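PDB 3FXG: rhamnonate dehydratase from Gibberella zeae PH-1, which probably catalyses the magnesium-dependent dehydration of rhamnonate to its 2-keto-3-deoxy derivative, as a member of the enolase superfamily. Local coordinates for residues I244-E249 / K270-E275; D293-D298 / Y318-V323; K12-F17 / W91-H96; V69-T74 / S134-A139. All coordinates share one frame; numbering follows the deposited sequence.

Two interfaces of the barrel domain and two of the N-terminal domain make up this example, and all four are buried. Contacts 1 and 2 adjoin across the neighbouring strands 270-273 and 294-295, while contacts 3 and 4 adjoin across strands 11-19 and 66-73 of the antiparallel sheet. Chemistry follows place. In the barrel, backbone hydrogen bonds join the segments, and contact 1 adds carboxylates that hold magnesium. Contacts 3 and 4 pack helices on a sheet mainly through side chains, contact 3 with one serine-histidine bond and contact 4 with none. The nearest atoms of contacts 2 and 4 are about 5 Å apart, whereas contacts 1 and 3 stay about 17 Å apart.

Contact 1 of 4, residues I244-E249 / K270-E275. With MG (magnesium ion), chain I.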
loop_
_atom_site.group_PDB
_atom_site.type_symbol
_atom_site.label_atom_id
_atom_site.label_comp_id
_atom_site.label_asym_id
_atom_site.label_seq_id
_atom_site.Cartn_x
_atom_site.Cartn_y
_atom_site.Cartn_z
ATOM N N ILE A 244 24.923 -4.730 -20.502
ATOM C CA ILE A 244 23.928 -4.212 -21.440
ATOM C C ILE A 244 23.390 -2.875 -20.924
ATOM O O ILE A 244 23.024 -2.757 -19.756
ATOM C CB ILE A 244 22.757 -5.218 -21.609
ATOM C CG1 ILE A 244 23.290 -6.535 -22.181
ATOM C CG2 ILE A 244 21.676 -4.637 -22.512
ATOM C CD1 ILE A 244 24.031 -6.388 -23.500
ATOM N N ASN A 245 23.346 -1.869 -21.794
ATOM C CA ASN A 245 22.869 -0.538 -21.414
ATOM C C ASN A 245 21.394 -0.576 -21.003
ATOM O O ASN A 245 21.030 -0.104 -19.923
ATOM C CB ASN A 245 23.063 0.444 -22.573
ATOM C CG ASN A 245 22.927 1.893 -22.136
ATOM O OD1 ASN A 245 22.630 2.772 -22.945
ATOM N ND2 ASN A 245 23.156 2.149 -20.855
ATOM N N TRP A 246 20.542 -1.115 -21.867
ATOM C CA TRP A 246 19.132 -1.242 -21.526
ATOM C C TRP A 246 18.454 -2.324 -22.350
ATOM O O TRP A 246 18.911 -2.674 -23.442
ATOM C CB TRP A 246 18.383 0.098 -21.666
ATOM C CG TRP A 246 17.963 0.511 -23.062
ATOM C CD1 TRP A 246 17.094 -0.146 -23.893
ATOM C CD2 TRP A 246 18.331 1.718 -23.744
ATOM N NE1 TRP A 246 16.898 0.582 -25.046
ATOM C CE2 TRP A 246 17.644 1.729 -24.979
ATOM C CE3 TRP A 246 19.174 2.793 -23.428
ATOM C CZ2 TRP A 246 17.776 2.777 -25.902
ATOM C CZ3 TRP A 246 19.305 3.837 -24.346
ATOM C CH2 TRP A 246 18.607 3.818 -25.568
ATOM N N TRP A 247 17.370 -2.860 -21.798
ATOM C CA TRP A 247 16.588 -3.905 -22.443
ATOM C C TRP A 247 15.274 -3.277 -22.880
ATOM O O TRP A 247 14.525 -2.745 -22.052
ATOM C CB TRP A 247 16.350 -5.050 -21.460
ATOM C CG TRP A 247 17.623 -5.735 -21.060
ATOM C CD1 TRP A 247 18.518 -5.323 -20.115
ATOM C CD2 TRP A 247 18.159 -6.935 -21.626
ATOM N NE1 TRP A 247 19.579 -6.196 -20.056
ATOM C CE2 TRP A 247 19.383 -7.195 -20.974
ATOM C CE3 TRP A 247 17.721 -7.819 -22.623
ATOM C CZ2 TRP A 247 20.179 -8.303 -21.285
ATOM C CZ3 TRP A 247 18.515 -8.925 -22.932
ATOM C CH2 TRP A 247 19.727 -9.153 -22.264
ATOM N N GLU A 248 15.002 -3.351 -24.180
ATOM C CA GLU A 248 13.820 -2.730 -24.770
ATOM C C GLU A 248 12.629 -3.625 -25.107
ATOM O O GLU A 248 12.777 -4.701 -25.689
ATOM C CB GLU A 248 14.250 -1.965 -26.024
ATOM C CG GLU A 248 13.167 -1.110 -26.652
ATOM C CD GLU A 248 13.733 -0.135 -27.667
ATOM O OE1 GLU A 248 14.799 0.455 -27.390
ATOM O OE2 GLU A 248 13.110 0.049 -28.733
ATOM N N GLU A 249 11.443 -3.136 -24.750
ATOM C CA GLU A 249 10.173 -3.819 -24.992
ATOM C C GLU A 249 10.218 -5.322 -24.733
ATOM O O GLU A 249 9.839 -6.121 -25.589
ATOM C CB GLU A 249 9.692 -3.548 -26.425
ATOM C CG GLU A 249 8.168 -3.485 -26.539
ATOM C CD GLU A 249 7.665 -3.122 -27.932
ATOM O OE1 GLU A 249 6.456 -2.823 -28.054
ATOM O OE2 GLU A 249 8.460 -3.143 -28.899
ATOM N N LYS A 270 18.471 -1.080 -16.637
ATOM C CA LYS A 270 17.521 -0.219 -17.332
ATOM C C LYS A 270 16.588 -0.971 -18.279
ATOM O O LYS A 270 17.014 -1.861 -19.021
ATOM C CB LYS A 270 18.269 0.867 -18.118
ATOM C CG LYS A 270 19.117 1.796 -17.250
ATOM C CD LYS A 270 19.457 3.087 -17.991
ATOM C CE LYS A 270 20.580 2.893 -18.986
ATOM N NZ LYS A 270 21.882 2.711 -18.288
ATOM N N PHE A 271 15.312 -0.597 -18.245
ATOM C CA PHE A 271 14.296 -1.197 -19.102
ATOM C C PHE A 271 13.517 -0.085 -19.790
ATOM O O PHE A 271 13.288 0.971 -19.197
ATOM C CB PHE A 271 13.356 -2.066 -18.267
ATOM C CG PHE A 271 14.025 -3.280 -17.703
ATOM C CD1 PHE A 271 14.185 -4.422 -18.483
ATOM C CD2 PHE A 271 14.570 -3.255 -16.424
ATOM C CE1 PHE A 271 14.887 -5.524 -17.999
ATOM C CE2 PHE A 271 15.276 -4.352 -15.928
ATOM C CZ PHE A 271 15.436 -5.488 -16.721
ATOM N N THR A 272 13.120 -0.319 -21.039
ATOM C CA THR A 272 12.376 0.676 -21.803
ATOM C C THR A 272 11.245 0.009 -22.576
ATOM O O THR A 272 11.216 -1.213 -22.717
ATOM C CB THR A 272 13.285 1.399 -22.827
ATOM O OG1 THR A 272 13.540 0.526 -23.937
ATOM C CG2 THR A 272 14.620 1.783 -22.189
ATOM N N THR A 273 10.315 0.818 -23.072
ATOM C CA THR A 273 9.197 0.312 -23.858
ATOM C C THR A 273 8.327 1.484 -24.286
ATOM O O THR A 273 8.625 2.636 -23.955
ATOM C CB THR A 273 8.330 -0.680 -23.044
ATOM O OG1 THR A 273 7.358 -1.285 -23.901
ATOM C CG2 THR A 273 7.601 0.043 -21.909
ATOM N N GLY A 274 7.267 1.194 -25.036
ATOM C CA GLY A 274 6.358 2.248 -25.443
ATOM C C GLY A 274 6.049 2.446 -26.916
ATOM O O GLY A 274 5.087 3.137 -27.237
ATOM N N GLU A 275 6.825 1.859 -27.823
ATOM C CA GLU A 275 6.539 2.079 -29.235
ATOM C C GLU A 275 5.170 1.552 -29.647
ATOM O O GLU A 275 4.609 1.996 -30.646
ATOM C CB GLU A 275 7.645 1.499 -30.123
ATOM C CG GLU A 275 7.802 -0.005 -30.117
ATOM C CD GLU A 275 9.085 -0.431 -30.816
ATOM O OE1 GLU A 275 9.019 -1.238 -31.772
ATOM O OE2 GLU A 275 10.164 0.054 -30.403
HETATM MG MG MG I . 12.078 -1.083 -30.356
HETATM O O HOH W 1 21.241 -1.381 -17.426
HETATM O O HOH W 2 11.863 -3.701 -21.612
HETATM O O HOH W 3 5.375 -0.763 -26.450
HETATM O O HOH W 4 10.858 -3.001 -30.109
HETATM O O HOH W 5 13.264 0.209 -32.111
#
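Glu248 and Glu275 meet at the magnesium site at the C-terminal ends of two neighbouring barrel strands, where enolase-superfamily enzymes carry their metal ligands. Each gives its OE2 to the ion, Glu248 OE2 and Glu275 OE2 both at 2.2 Å from magnesium, their carboxylate planes 70° apart; Asp222 supplies the third protein ligand. A metal-bound water also donates to Glu249 OE2 at 2.7 Å, linking that second-shell carboxylate, whose OE1 is hydrogen-bonded to His276 ND1, to the ion. The other oxygen of Glu248 is held too: Trp246 NE1 reaches the anti lone pair of Glu248 OE1 at 3.1 Å, nearly in the indole plane, and Lys185 forms a salt bridge to the same oxygen. Chi1 of 80° at Trp246 sets its indole under Thr272, whose CG2 lies over the five-membered ring, 3.7 Å from its centroid, while Thr272 OG1 bonds to Gln296. On the other face of the sheet, the Trp247 and Phe271 rings are inclined by 30° and barely overlap. Parallel pairing holds the backbones: Trp247 N donates to Lys270 O at 3.0 Å, Thr272 N to Trp247 O, and Glu249 N to Thr272 O. The strands belong to a beta-alpha-beta unit through helix 259-265, which packs on Phe271; helix 229-238 covers Trp247 and Phe271, and strand 219-222 borders strand 246-248.

Contact 2 of 4, residues D293-D298 / Y318-V323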
loop_
_atom_site.group_PDB
_atom_site.type_symbol
_atom_site.label_atom_id
_atom_site.label_comp_id
_atom_site.label_asym_id
_atom_site.label_seq_id
_atom_site.Cartn_x
_atom_site.Cartn_y
_atom_site.Cartn_z
ATOM N N ASP A 293 12.948 3.282 -17.463
ATOM C CA ASP A 293 13.963 4.327 -17.534
ATOM C C ASP A 293 13.789 5.244 -18.730
ATOM O O ASP A 293 14.258 6.385 -18.721
ATOM C CB ASP A 293 15.339 3.678 -17.567
ATOM C CG ASP A 293 15.590 2.832 -16.347
ATOM O OD1 ASP A 293 16.167 3.354 -15.373
ATOM O OD2 ASP A 293 15.181 1.654 -16.353
ATOM N N ILE A 294 13.114 4.739 -19.757
ATOM C CA ILE A 294 12.860 5.512 -20.968
ATOM C C ILE A 294 11.555 5.059 -21.613
ATOM O O ILE A 294 11.290 3.861 -21.698
ATOM C CB ILE A 294 13.976 5.308 -22.024
ATOM C CG1 ILE A 294 15.340 5.682 -21.448
ATOM C CG2 ILE A 294 13.688 6.160 -23.262
ATOM C CD1 ILE A 294 16.482 5.455 -22.426
ATOM N N ILE A 295 10.731 6.005 -22.051
ATOM C CA ILE A 295 9.505 5.632 -22.744
ATOM C C ILE A 295 9.765 5.977 -24.205
ATOM O O ILE A 295 10.400 6.993 -24.508
ATOM C CB ILE A 295 8.255 6.352 -22.180
ATOM C CG1 ILE A 295 8.385 7.867 -22.302
ATOM C CG2 ILE A 295 8.058 5.935 -20.724
ATOM C CD1 ILE A 295 7.111 8.602 -21.898
ATOM N N GLN A 296 9.280 5.132 -25.109
ATOM C CA GLN A 296 9.569 5.301 -26.528
ATOM C C GLN A 296 8.392 5.268 -27.496
ATOM O O GLN A 296 8.236 4.318 -28.265
ATOM C CB GLN A 296 10.576 4.221 -26.927
ATOM C CG GLN A 296 11.772 4.144 -25.978
ATOM C CD GLN A 296 12.555 2.847 -26.111
ATOM O OE1 GLN A 296 12.020 1.757 -25.887
ATOM N NE2 GLN A 296 13.830 2.960 -26.471
ATOM N N PRO A 297 7.557 6.312 -27.490
ATOM C CA PRO A 297 6.419 6.316 -28.408
ATOM C C PRO A 297 6.868 6.557 -29.842
ATOM O O PRO A 297 7.942 7.115 -30.074
ATOM C CB PRO A 297 5.569 7.470 -27.890
ATOM C CG PRO A 297 6.598 8.435 -27.410
ATOM C CD PRO A 297 7.574 7.534 -26.667
ATOM N N ASP A 298 6.054 6.118 -30.796
ATOM C CA ASP A 298 6.335 6.352 -32.207
ATOM C C ASP A 298 5.386 7.498 -32.542
ATOM O O ASP A 298 4.177 7.377 -32.354
ATOM C CB ASP A 298 6.002 5.118 -33.054
ATOM C CG ASP A 298 6.359 5.307 -34.517
ATOM O OD1 ASP A 298 5.800 6.226 -35.153
ATOM O OD2 ASP A 298 7.203 4.545 -35.034
ATOM N N TYR A 318 8.492 14.002 -14.036
ATOM C CA TYR A 318 9.158 12.933 -13.298
ATOM C C TYR A 318 10.562 12.687 -13.852
ATOM O O TYR A 318 11.203 11.685 -13.539
ATOM C CB TYR A 318 8.314 11.656 -13.375
ATOM C CG TYR A 318 7.028 11.774 -12.591
ATOM C CD1 TYR A 318 7.014 11.587 -11.209
ATOM C CD2 TYR A 318 5.835 12.134 -13.220
ATOM C CE1 TYR A 318 5.846 11.758 -10.470
ATOM C CE2 TYR A 318 4.660 12.310 -12.488
ATOM C CZ TYR A 318 4.674 12.123 -11.115
ATOM O OH TYR A 318 3.524 12.315 -10.383
ATOM N N ASP A 319 11.031 13.623 -14.669
ATOM C CA ASP A 319 12.351 13.534 -15.280
ATOM C C ASP A 319 12.578 12.215 -16.009
ATOM O O ASP A 319 13.696 11.698 -16.043
ATOM C CB ASP A 319 13.443 13.743 -14.224
ATOM C CG ASP A 319 13.372 15.116 -13.588
ATOM O OD1 ASP A 319 13.210 16.100 -14.340
ATOM O OD2 ASP A 319 13.476 15.212 -12.344
ATOM N N VAL A 320 11.512 11.666 -16.581
ATOM C CA VAL A 320 11.625 10.423 -17.333
ATOM C C VAL A 320 11.893 10.823 -18.779
ATOM O O VAL A 320 11.095 11.531 -19.393
ATOM C CB VAL A 320 10.325 9.589 -17.275
ATOM C CG1 VAL A 320 10.403 8.432 -18.268
ATOM C CG2 VAL A 320 10.114 9.046 -15.865
ATOM N N PRO A 321 13.033 10.391 -19.339
ATOM C CA PRO A 321 13.322 10.757 -20.725
ATOM C C PRO A 321 12.395 10.101 -21.739
ATOM O O PRO A 321 11.912 8.984 -21.535
ATOM C CB PRO A 321 14.775 10.321 -20.904
ATOM C CG PRO A 321 14.896 9.157 -19.975
ATOM C CD PRO A 321 14.150 9.633 -18.747
ATOM N N VAL A 322 12.146 10.823 -22.828
ATOM C CA VAL A 322 11.310 10.338 -23.914
ATOM C C VAL A 322 12.217 10.246 -25.136
ATOM O O VAL A 322 12.775 11.251 -25.573
ATOM C CB VAL A 322 10.153 11.321 -24.230
ATOM C CG1 VAL A 322 9.334 10.792 -25.394
ATOM C CG2 VAL A 322 9.263 11.506 -23.006
ATOM N N VAL A 323 12.382 9.037 -25.662
ATOM C CA VAL A 323 13.207 8.805 -26.846
ATOM C C VAL A 323 12.308 8.036 -27.807
ATOM O O VAL A 323 12.243 6.811 -27.764
ATOM C CB VAL A 323 14.452 7.954 -26.511
ATOM C CG1 VAL A 323 15.292 7.731 -27.768
ATOM C CG2 VAL A 323 15.284 8.649 -25.437
HETATM O O HOH W 6 14.048 4.664 -28.802
#
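Two puckered proline rings, rather than planar groups, shape this contact, and each meets the opposite segment along its CG-CD edge. Pro321 lays CG and CD against Asp293 O, with CG at 3.1 Å from that oxygen and 3.8 Å from Ile294 CG1, while Pro297 sets the same edge against Val322 CG1 of segment 318-323, the two side chains crossing at about a right angle. This is the barrel wall where strand 294-295 meets the segment that follows helix 305-316, the position of the next beta-alpha step of the barrel, though 318-323 forms no regular strand. A single bridge with the bonding pattern of parallel pairing joins them: Ile295 N donates to Pro321 O at 3.2 Å, and Val323 N to Ile295 O at 3.1 Å, both nearly straight. Ile295 and Val322 then meet by CD1 and CG2 beneath helix 305-316, with Val311 and Ala315 of that helix over Ile295. Ile294 CG2, anti to its own backbone nitrogen, touches Val323 CG2 at 3.7 Å. Finally, Gln296 CB lies 3.2 Å from Val323 O.

Contact 3 of 4, residues K12-F17 / W91-H96; sequences KAIRSF and WLVHQH
His94 reaches from a helix edge-on to strand 11-19, and its NE2 shares a 2.7 Å hydrogen bond with Ser16 OG, a polar link in a mainly apolar layer. Either atom could be the donor. The imidazole comes in with its rim: Ile14 O lies near the ring plane, 3.4 Å from CE1. Several things fix the ring. Val93 CG1 covers one face at 4.1 Å above the plane, and ND1 bonds to Glu98 one turn on along the helix. Ser16 OG, placed between its backbone nitrogen and carbonyl carbon (chi1 67°), has a second hydrogen bond, to Ser400 OG. Apolar packing sits beside the bond, where Ile14, extended through chi1 and chi2, lays CD1 against Val93 CG1 at 3.7 Å. The wider pi-type turn at 93-96 falls in the same stretch of helix. Arg15 points to the other face of the sheet, where Glu70 and Glu72 form salt bridges with it, and Lys12 and Ala13 together face Glu72 as a classic beta bulge. The strand and helix run nearly antiparallel, at 155° with axes 8.8 Å apart. Such packing of a helix on an antiparallel sheet is characteristic of the N-terminal capping domain of the enolase superfamily.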
loop_
_atom_site.group_PDB
_atom_site.type_symbol
_atom_site.label_atom_id
_atom_site.label_comp_id
_atom_site.label_asym_id
_atom_site.label_seq_id
_atom_site.Cartn_x
_atom_site.Cartn_y
_atom_site.Cartn_z
ATOM N N LYS A 12 -8.878 23.618 -46.590
ATOM C CA LYS A 12 -9.736 23.557 -47.763
ATOM C C LYS A 12 -10.048 22.130 -48.194
ATOM O O LYS A 12 -11.194 21.809 -48.521
ATOM C CB LYS A 12 -9.068 24.303 -48.922
ATOM C CG LYS A 12 -9.845 24.263 -50.228
ATOM C CD LYS A 12 -9.098 25.007 -51.323
ATOM C CE LYS A 12 -9.879 24.997 -52.630
ATOM N NZ LYS A 12 -9.195 25.788 -53.696
ATOM N N ALA A 13 -9.032 21.273 -48.194
ATOM C CA ALA A 13 -9.222 19.895 -48.613
ATOM C C ALA A 13 -8.189 18.946 -48.028
ATOM O O ALA A 13 -7.129 19.366 -47.560
ATOM C CB ALA A 13 -9.183 19.815 -50.139
ATOM N N ILE A 14 -8.520 17.658 -48.050
ATOM C CA ILE A 14 -7.616 16.631 -47.563
ATOM C C ILE A 14 -7.618 15.487 -48.568
ATOM O O ILE A 14 -8.671 15.065 -49.048
ATOM C CB ILE A 14 -8.032 16.107 -46.164
ATOM C CG1 ILE A 14 -7.049 15.027 -45.702
ATOM C CG2 ILE A 14 -9.445 15.558 -46.202
ATOM C CD1 ILE A 14 -7.160 14.682 -44.222
ATOM N N ARG A 15 -6.427 15.009 -48.905
ATOM C CA ARG A 15 -6.276 13.919 -49.856
ATOM C C ARG A 15 -5.403 12.838 -49.227
ATOM O O ARG A 15 -4.540 13.135 -48.405
ATOM C CB ARG A 15 -5.613 14.433 -51.141
ATOM C CG ARG A 15 -6.406 15.498 -51.898
ATOM C CD ARG A 15 -5.641 15.989 -53.128
ATOM N NE ARG A 15 -4.486 16.821 -52.786
ATOM C CZ ARG A 15 -4.545 18.132 -52.549
ATOM N NH1 ARG A 15 -5.705 18.773 -52.618
ATOM N NH2 ARG A 15 -3.442 18.806 -52.244
ATOM N N SER A 16 -5.638 11.583 -49.595
ATOM C CA SER A 16 -4.833 10.490 -49.066
ATOM C C SER A 16 -4.417 9.581 -50.207
ATOM O O SER A 16 -5.150 9.417 -51.187
ATOM C CB SER A 16 -5.604 9.691 -48.006
ATOM O OG SER A 16 -6.698 8.995 -48.568
ATOM N N PHE A 17 -3.233 8.999 -50.075
ATOM C CA PHE A 17 -2.686 8.116 -51.092
ATOM C C PHE A 17 -2.037 6.904 -50.457
ATOM O O PHE A 17 -1.504 6.979 -49.350
ATOM C CB PHE A 17 -1.610 8.845 -51.901
ATOM C CG PHE A 17 -2.089 10.093 -52.571
ATOM C CD1 PHE A 17 -2.612 10.049 -53.858
ATOM C CD2 PHE A 17 -2.026 11.318 -51.910
ATOM C CE1 PHE A 17 -3.066 11.208 -54.482
ATOM C CE2 PHE A 17 -2.477 12.483 -52.524
ATOM C CZ PHE A 17 -2.999 12.427 -53.813
ATOM N N TRP A 91 -9.119 4.811 -45.807
ATOM C CA TRP A 91 -10.571 4.681 -45.741
ATOM C C TRP A 91 -11.095 5.488 -44.556
ATOM O O TRP A 91 -12.074 6.223 -44.678
ATOM C CB TRP A 91 -10.961 3.213 -45.572
ATOM C CG TRP A 91 -12.414 2.938 -45.807
ATOM C CD1 TRP A 91 -13.000 2.560 -46.984
ATOM C CD2 TRP A 91 -13.469 3.011 -44.838
ATOM N NE1 TRP A 91 -14.352 2.388 -46.806
ATOM C CE2 TRP A 91 -14.667 2.658 -45.500
ATOM C CE3 TRP A 91 -13.516 3.339 -43.473
ATOM C CZ2 TRP A 91 -15.906 2.623 -44.844
ATOM C CZ3 TRP A 91 -14.749 3.305 -42.819
ATOM C CH2 TRP A 91 -15.928 2.948 -43.508
ATOM N N LEU A 92 -10.431 5.351 -43.412
ATOM C CA LEU A 92 -10.837 6.065 -42.203
ATOM C C LEU A 92 -10.650 7.574 -42.329
ATOM O O LEU A 92 -11.497 8.350 -41.886
ATOM C CB LEU A 92 -10.055 5.538 -40.997
ATOM C CG LEU A 92 -10.377 4.099 -40.585
ATOM C CD1 LEU A 92 -9.380 3.625 -39.538
ATOM C CD2 LEU A 92 -11.799 4.027 -40.041
ATOM N N VAL A 93 -9.540 7.986 -42.935
ATOM C CA VAL A 93 -9.260 9.405 -43.121
ATOM C C VAL A 93 -10.468 10.141 -43.696
ATOM O O VAL A 93 -10.925 11.142 -43.142
ATOM C CB VAL A 93 -8.070 9.628 -44.091
ATOM C CG1 VAL A 93 -7.999 11.093 -44.493
ATOM C CG2 VAL A 93 -6.762 9.200 -43.433
ATOM N N HIS A 94 -10.985 9.634 -44.808
ATOM C CA HIS A 94 -12.113 10.263 -45.486
ATOM C C HIS A 94 -13.489 9.938 -44.929
ATOM O O HIS A 94 -14.344 10.815 -44.843
ATOM C CB HIS A 94 -12.064 9.916 -46.975
ATOM C CG HIS A 94 -10.815 10.387 -47.652
ATOM N ND1 HIS A 94 -10.567 11.718 -47.914
ATOM C CD2 HIS A 94 -9.716 9.712 -48.066
ATOM C CE1 HIS A 94 -9.369 11.842 -48.458
ATOM N NE2 HIS A 94 -8.832 10.640 -48.560
ATOM N N GLN A 95 -13.715 8.689 -44.546
ATOM C CA GLN A 95 -15.021 8.315 -44.018
ATOM C C GLN A 95 -15.308 8.878 -42.627
ATOM O O GLN A 95 -16.446 9.231 -42.318
ATOM C CB GLN A 95 -15.166 6.792 -44.000
ATOM C CG GLN A 95 -15.267 6.159 -45.381
ATOM C CD GLN A 95 -16.471 6.655 -46.163
ATOM O OE1 GLN A 95 -16.338 7.453 -47.092
ATOM N NE2 GLN A 95 -17.653 6.193 -45.781
ATOM N N HIS A 96 -14.284 8.984 -41.788
ATOM C CA HIS A 96 -14.516 9.489 -40.443
ATOM C C HIS A 96 -13.926 10.854 -40.095
ATOM O O HIS A 96 -14.647 11.770 -39.704
ATOM C CB HIS A 96 -14.021 8.463 -39.413
ATOM C CG HIS A 96 -14.558 8.683 -38.031
ATOM N ND1 HIS A 96 -14.167 7.921 -36.952
ATOM C CD2 HIS A 96 -15.471 9.565 -37.558
ATOM C CE1 HIS A 96 -14.816 8.323 -35.873
ATOM N NE2 HIS A 96 -15.613 9.319 -36.213
#

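Contact 4 of 4, residues V69-T74 / S134-A139; sequences VEIEAT and SVIDLA
Val69 and Ile71, two residues apart on one face of the strand, fit against Val135, Ile136 and Ala139 of the helix. The side chains that meet are all apolar. Val69 uses both branches: CG2 meets Val135 CG1 at 3.7 Å, and CG1 lies 4.2 Å from Ala139 CB. Ile71 comes in by its tip, CD1 touching Ala139 CB at 3.6 Å and resting at the same distance from the carbonyl Ile136 O, with Ile136 CG2 at 4.2 Å. Chi1 of -61° sets CG1 beside the backbone N, and an extended chi2 (176°) carries CD1 on to the helix. No hydrogen bond crosses, and the axes pass 8.1 Å apart at 41°. In the next shell, backbone bonds to Ala81 and Gly79 hold Val69 and Ile71 in the sheet, Ile14 touches Val69, and Leu140 and Leu143 continue the helix face over Ile71. The helix looks both ways: Asp137 bonds to Thr306 at the start of helix 305-316, and Leu138 packs on Met300. Helix 128-148 thus lies between the antiparallel sheet and the barrel, as expected for the alpha+beta capping domain seated on the barrel in the mandelate racemase/muconate lactonizing enzyme family.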
loop_
_atom_site.group_PDB
_atom_site.type_symbol
_atom_site.label_atom_id
_atom_site.label_comp_id
_atom_site.label_asym_id
_atom_site.label_seq_id
_atom_site.Cartn_x
_atom_site.Cartn_y
_atom_site.Cartn_z
ATOM N N VAL A 69 -0.872 11.584 -46.427
ATOM C CA VAL A 69 -1.990 12.495 -46.260
ATOM C C VAL A 69 -1.560 13.898 -46.665
ATOM O O VAL A 69 -0.476 14.351 -46.296
ATOM C CB VAL A 69 -2.472 12.528 -44.791
ATOM C CG1 VAL A 69 -3.465 13.661 -44.590
ATOM C CG2 VAL A 69 -3.109 11.194 -44.425
ATOM N N GLU A 70 -2.401 14.574 -47.439
ATOM C CA GLU A 70 -2.116 15.943 -47.850
ATOM C C GLU A 70 -3.261 16.818 -47.363
ATOM O O GLU A 70 -4.429 16.478 -47.545
ATOM C CB GLU A 70 -2.018 16.070 -49.377
ATOM C CG GLU A 70 -0.908 15.268 -50.040
ATOM C CD GLU A 70 -0.740 15.628 -51.514
ATOM O OE1 GLU A 70 -1.764 15.714 -52.223
ATOM O OE2 GLU A 70 0.408 15.819 -51.965
ATOM N N ILE A 71 -2.928 17.935 -46.729
ATOM C CA ILE A 71 -3.948 18.858 -46.254
ATOM C C ILE A 71 -3.663 20.198 -46.923
ATOM O O ILE A 71 -2.602 20.785 -46.722
ATOM C CB ILE A 71 -3.904 19.009 -44.721
ATOM C CG1 ILE A 71 -4.176 17.652 -44.065
ATOM C CG2 ILE A 71 -4.942 20.037 -44.266
ATOM C CD1 ILE A 71 -4.060 17.667 -42.545
ATOM N N GLU A 72 -4.604 20.661 -47.738
ATOM C CA GLU A 72 -4.431 21.920 -48.452
ATOM C C GLU A 72 -5.227 23.042 -47.810
ATOM O O GLU A 72 -6.412 22.881 -47.512
ATOM C CB GLU A 72 -4.859 21.766 -49.912
ATOM C CG GLU A 72 -4.528 22.976 -50.773
ATOM C CD GLU A 72 -4.864 22.762 -52.233
ATOM O OE1 GLU A 72 -4.539 21.680 -52.761
ATOM O OE2 GLU A 72 -5.442 23.679 -52.853
ATOM N N ALA A 73 -4.565 24.174 -47.595
ATOM C CA ALA A 73 -5.202 25.341 -46.995
ATOM C C ALA A 73 -5.796 26.215 -48.097
ATOM O O ALA A 73 -5.487 26.034 -49.278
ATOM C CB ALA A 73 -4.184 26.139 -46.179
ATOM N N THR A 74 -6.637 27.165 -47.706
ATOM C CA THR A 74 -7.289 28.059 -48.658
ATOM C C THR A 74 -6.322 28.965 -49.422
ATOM O O THR A 74 -6.699 29.562 -50.429
ATOM C CB THR A 74 -8.338 28.944 -47.956
ATOM O OG1 THR A 74 -7.736 29.604 -46.836
ATOM C CG2 THR A 74 -9.503 28.101 -47.464
ATOM N N SER A 134 -2.619 10.226 -36.055
ATOM C CA SER A 134 -1.241 10.702 -35.941
ATOM C C SER A 134 -0.729 11.338 -37.228
ATOM O O SER A 134 -0.123 12.410 -37.204
ATOM C CB SER A 134 -0.307 9.552 -35.552
ATOM O OG SER A 134 -0.679 8.974 -34.314
ATOM N N VAL A 135 -0.964 10.669 -38.352
ATOM C CA VAL A 135 -0.504 11.180 -39.637
ATOM C C VAL A 135 -1.227 12.469 -40.020
ATOM O O VAL A 135 -0.629 13.377 -40.601
ATOM C CB VAL A 135 -0.684 10.119 -40.743
ATOM C CG1 VAL A 135 -0.234 10.678 -42.082
ATOM C CG2 VAL A 135 0.133 8.877 -40.397
ATOM N N ILE A 136 -2.511 12.554 -39.697
ATOM C CA ILE A 136 -3.277 13.756 -40.006
ATOM C C ILE A 136 -2.724 14.924 -39.192
ATOM O O ILE A 136 -2.552 16.030 -39.709
ATOM C CB ILE A 136 -4.776 13.565 -39.679
ATOM C CG1 ILE A 136 -5.395 12.570 -40.665
ATOM C CG2 ILE A 136 -5.501 14.906 -39.729
ATOM C CD1 ILE A 136 -6.831 12.172 -40.331
ATOM N N ASP A 137 -2.443 14.667 -37.917
ATOM C CA ASP A 137 -1.901 15.690 -37.031
ATOM C C ASP A 137 -0.551 16.175 -37.543
ATOM O O ASP A 137 -0.287 17.373 -37.557
ATOM C CB ASP A 137 -1.741 15.137 -35.611
ATOM C CG ASP A 137 -1.261 16.188 -34.622
ATOM O OD1 ASP A 137 -2.033 17.124 -34.316
ATOM O OD2 ASP A 137 -0.110 16.083 -34.150
ATOM N N LEU A 138 0.304 15.242 -37.957
ATOM C CA LEU A 138 1.622 15.596 -38.472
ATOM C C LEU A 138 1.489 16.437 -39.742
ATOM O O LEU A 138 2.261 17.371 -39.958
ATOM C CB LEU A 138 2.446 14.330 -38.747
ATOM C CG LEU A 138 2.920 13.571 -37.496
ATOM C CD1 LEU A 138 3.560 12.241 -37.887
ATOM C CD2 LEU A 138 3.915 14.433 -36.727
ATOM N N ALA A 139 0.507 16.113 -40.579
ATOM C CA ALA A 139 0.285 16.880 -41.803
ATOM C C ALA A 139 -0.147 18.294 -41.422
ATOM O O ALA A 139 0.198 19.261 -42.096
ATOM C CB ALA A 139 -0.785 16.211 -42.670
#